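Local coordinates for putative uncharacterized protein (Coprinopsis cinerea, PDB 3W9A) that probably hydrolyses beta-glucan polysaccharides as the catalytic domain of a glycoside hydrolase of family 131, built on a beta-jelly roll, at residues A[66-71]-A[206-211]. Sequence-based numbering, arbitrary orientation.
Sequences IDTTAT and IVNRNP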
ATOM      1  N   ILE A  66       4.423 -12.178  -3.450  1.00 12.58           N
ATOM      2  CA  ILE A  66       4.344 -13.208  -2.423  1.00 13.27           C
ATOM      3  C   ILE A  66       4.350 -14.597  -3.056  1.00 13.47           C
ATOM      4  O   ILE A  66       3.681 -14.844  -4.060  1.00 13.19           O
ATOM      5  CB  ILE A  66       3.117 -13.025  -1.506  1.00 13.95           C
ATOM      6  CG1 ILE A  66       1.828 -12.894  -2.330  1.00 14.35           C
ATOM      7  CG2 ILE A  66       3.341 -11.834  -0.576  1.00 13.95           C
ATOM      8  CD1 ILE A  66       0.538 -12.937  -1.537  1.00 14.80           C
ATOM      9  N   ASP A  67       5.173 -15.487  -2.519  1.00 13.67           N
ATOM     10  CA  ASP A  67       5.119 -16.889  -2.922  1.00 13.58           C
ATOM     11  C   ASP A  67       5.175 -17.738  -1.674  1.00 12.84           C
ATOM     12  O   ASP A  67       5.132 -17.194  -0.558  1.00 12.40           O
ATOM     13  CB  ASP A  67       6.223 -17.244  -3.940  1.00 14.31           C
ATOM     14  CG  ASP A  67       7.630 -17.172  -3.361  1.00 14.99           C
ATOM     15  OD1 ASP A  67       7.828 -17.086  -2.130  1.00 14.81           O
ATOM     16  OD2 ASP A  67       8.563 -17.181  -4.177  1.00 16.35           O
ATOM     17  N   THR A  68       5.268 -19.058  -1.854  1.00 12.42           N
ATOM     18  CA  THR A  68       5.234 -19.984  -0.741  1.00 12.17           C
ATOM     19  C   THR A  68       6.418 -19.822   0.205  1.00 12.03           C
ATOM     20  O   THR A  68       6.324 -20.219   1.348  1.00 12.11           O
ATOM     21  CB  THR A  68       5.168 -21.463  -1.183  1.00 12.48           C
ATOM     22  OG1 THR A  68       6.358 -21.826  -1.885  1.00 13.18           O
ATOM     23  CG2 THR A  68       3.997 -21.692  -2.041  1.00 12.63           C
ATOM     24  N   THR A  69       7.510 -19.213  -0.255  1.00 11.79           N
ATOM     25  CA  THR A  69       8.656 -18.953   0.624  1.00 11.87           C
ATOM     26  C   THR A  69       8.587 -17.623   1.376  1.00 11.47           C
ATOM     27  O   THR A  69       9.507 -17.307   2.126  1.00 11.29           O
ATOM     28  CB  THR A  69       9.969 -18.957  -0.153  1.00 12.04           C
ATOM     29  OG1 THR A  69      10.086 -17.729  -0.912  1.00 12.52           O
ATOM     30  CG2 THR A  69      10.058 -20.188  -1.073  1.00 12.22           C
ATOM     31  N   ALA A  70       7.521 -16.849   1.174  1.00 10.95           N
ATOM     32  CA  ALA A  70       7.416 -15.501   1.752  1.00 10.84           C
ATOM     33  C   ALA A  70       6.858 -15.562   3.167  1.00 10.87           C
ATOM     34  O   ALA A  70       5.767 -15.081   3.448  1.00 11.36           O
ATOM     35  CB  ALA A  70       6.534 -14.620   0.874  1.00 10.96           C
ATOM     36  N   THR A  71       7.610 -16.173   4.060  1.00 10.94           N
ATOM     37  CA  THR A  71       7.097 -16.552   5.351  1.00 11.13           C
ATOM     38  C   THR A  71       8.000 -15.896   6.382  1.00 11.79           C
ATOM     39  O   THR A  71       9.209 -16.110   6.363  1.00 11.53           O
ATOM     40  CB  THR A  71       7.094 -18.089   5.480  1.00 11.29           C
ATOM     41  OG1 THR A  71       8.353 -18.622   5.081  1.00 11.00           O
ATOM     42  CG2 THR A  71       6.060 -18.684   4.564  1.00 11.32           C
ATOM     43  N   ILE A 206      -3.311 -15.111   3.952  1.00 12.36           N
ATOM     44  CA  ILE A 206      -3.345 -16.095   5.038  1.00 12.90           C
ATOM     45  C   ILE A 206      -2.964 -17.487   4.536  1.00 12.84           C
ATOM     46  O   ILE A 206      -2.073 -18.107   5.101  1.00 12.34           O
ATOM     47  CB  ILE A 206      -4.699 -16.125   5.782  1.00 13.54           C
ATOM     48  CG1 ILE A 206      -4.953 -14.798   6.510  1.00 13.75           C
ATOM     49  CG2 ILE A 206      -4.746 -17.246   6.827  1.00 13.94           C
ATOM     50  CD1 ILE A 206      -6.382 -14.622   6.969  1.00 14.02           C
ATOM     51  N   VAL A 207      -3.624 -17.969   3.490  1.00 13.05           N
ATOM     52  CA  VAL A 207      -3.375 -19.330   2.978  1.00 13.07           C
ATOM     53  C   VAL A 207      -2.111 -19.378   2.127  1.00 13.45           C
ATOM     54  O   VAL A 207      -1.970 -18.608   1.184  1.00 13.69           O
ATOM     55  CB  VAL A 207      -4.567 -19.853   2.157  1.00 13.37           C
ATOM     56  CG1 VAL A 207      -4.242 -21.196   1.502  1.00 13.84           C
ATOM     57  CG2 VAL A 207      -5.776 -19.994   3.060  1.00 13.62           C
ATOM     58  N   ASN A 208      -1.196 -20.288   2.465  1.00 13.04           N
ATOM     59  CA  ASN A 208       0.074 -20.416   1.769  1.00 13.00           C
ATOM     60  C   ASN A 208       0.026 -21.517   0.707  1.00 13.12           C
ATOM     61  O   ASN A 208      -0.142 -22.706   1.023  1.00 13.24           O
ATOM     62  CB  ASN A 208       1.160 -20.716   2.792  1.00 12.75           C
ATOM     63  CG  ASN A 208       2.547 -20.829   2.186  1.00 12.82           C
ATOM     64  OD1 ASN A 208       2.749 -21.416   1.115  1.00 12.97           O
ATOM     65  ND2 ASN A 208       3.524 -20.278   2.889  1.00 12.81           N
ATOM     66  N   ARG A 209       0.158 -21.117  -0.545  1.00 13.24           N
ATOM     67  CA  ARG A 209       0.395 -22.062  -1.637  1.00 13.64           C
ATOM     68  C   ARG A 209       0.770 -21.339  -2.924  1.00 14.24           C
ATOM     69  O   ARG A 209       0.588 -20.121  -3.050  1.00 15.01           O
ATOM     70  CB  ARG A 209      -0.829 -22.953  -1.891  1.00 13.42           C
ATOM     71  CG  ARG A 209      -2.123 -22.186  -2.124  1.00 13.51           C
ATOM     72  CD  ARG A 209      -3.140 -23.115  -2.733  1.00 13.72           C
ATOM     73  NE  ARG A 209      -4.409 -22.490  -3.122  1.00 14.20           N
ATOM     74  CZ  ARG A 209      -5.557 -22.631  -2.471  1.00 14.59           C
ATOM     75  NH1 ARG A 209      -5.617 -23.332  -1.360  1.00 15.17           N
ATOM     76  NH2 ARG A 209      -6.658 -22.055  -2.931  1.00 15.43           N
ATOM     77  N   ASN A 210       1.334 -22.107  -3.851  1.00 14.66           N
ATOM     78  CA  ASN A 210       1.541 -21.668  -5.215  1.00 14.99           C
ATOM     79  C   ASN A 210       0.223 -21.555  -5.950  1.00 14.42           C
ATOM     80  O   ASN A 210      -0.772 -22.171  -5.547  1.00 14.23           O
ATOM     81  CB  ASN A 210       2.428 -22.660  -5.956  1.00 16.01           C
ATOM     82  CG  ASN A 210       3.883 -22.541  -5.567  1.00 17.32           C
ATOM     83  OD1 ASN A 210       4.413 -21.439  -5.420  1.00 17.97           O
ATOM     84  ND2 ASN A 210       4.542 -23.685  -5.403  1.00 17.80           N
ATOM     85  N   PRO A 211       0.209 -20.793  -7.053  1.00 13.84           N
ATOM     86  CA  PRO A 211       1.300 -20.040  -7.645  1.00 13.40           C
ATOM     87  C   PRO A 211       1.492 -18.681  -6.983  1.00 12.84           C
ATOM     88  O   PRO A 211       0.682 -18.304  -6.114  1.00 12.66           O
ATOM     89  CB  PRO A 211       0.838 -19.885  -9.100  1.00 13.61           C
ATOM     90  CG  PRO A 211      -0.629 -19.804  -9.007  1.00 13.56           C
ATOM     91  CD  PRO A 211      -1.027 -20.665  -7.849  1.00 13.98           C
TER
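A single hydrogen bond links residues 66-71 to residues 206-211: the carboxamide nitrogen ND2 of Asn208 donates to the backbone O of Thr68 over 3.2 Å, nearly straight at 165°. The acceptor lies close to the plane of the Asn208 amide, whereas the donor sits tilted from the carbonyl plane of Thr68. The Asn208 side chain reaches across to residues 66-71 because its CG is turned anti to the backbone N (chi1 -178°), and its ND2 also donates to the backbone O of Gln75, further along the loop that holds Thr68. Replacing Asn208 by alanine removes the amide and is likely to leave the carbonyls of Thr68 and Gln75 without their common donor, with a gap beside the Thr68 side chain.

Both segments belong to loops at the surface of the beta-jelly roll, one following strand 61-66 of one sheet and the other linking strand 203-205 of the second sheet to strand 213-224 of the first. The acceptor carbonyl is presented by a type I beta turn from Asp67 to Ala70, closed by Ala70 N to Asp67 O (3.0 Å). Asp67 OD1 braces it as an Asx turn, accepting from Thr69 N at 2.9 Å and also from Thr69 OG1.

Van der Waals contacts fill in around the bond. CG2 of Thr68 sits against the Arg209-Asn210 peptide, 3.4 Å from Arg209 C, and is approached by OD1 of Asn210, whose side chain crosses that of Thr68 at about a right angle. Asn208 OD1 rests 3.3 Å from Thr68 CB; on the nitrogen side of the same amide, Thr71 CG2 lies 3.4 Å from ND2.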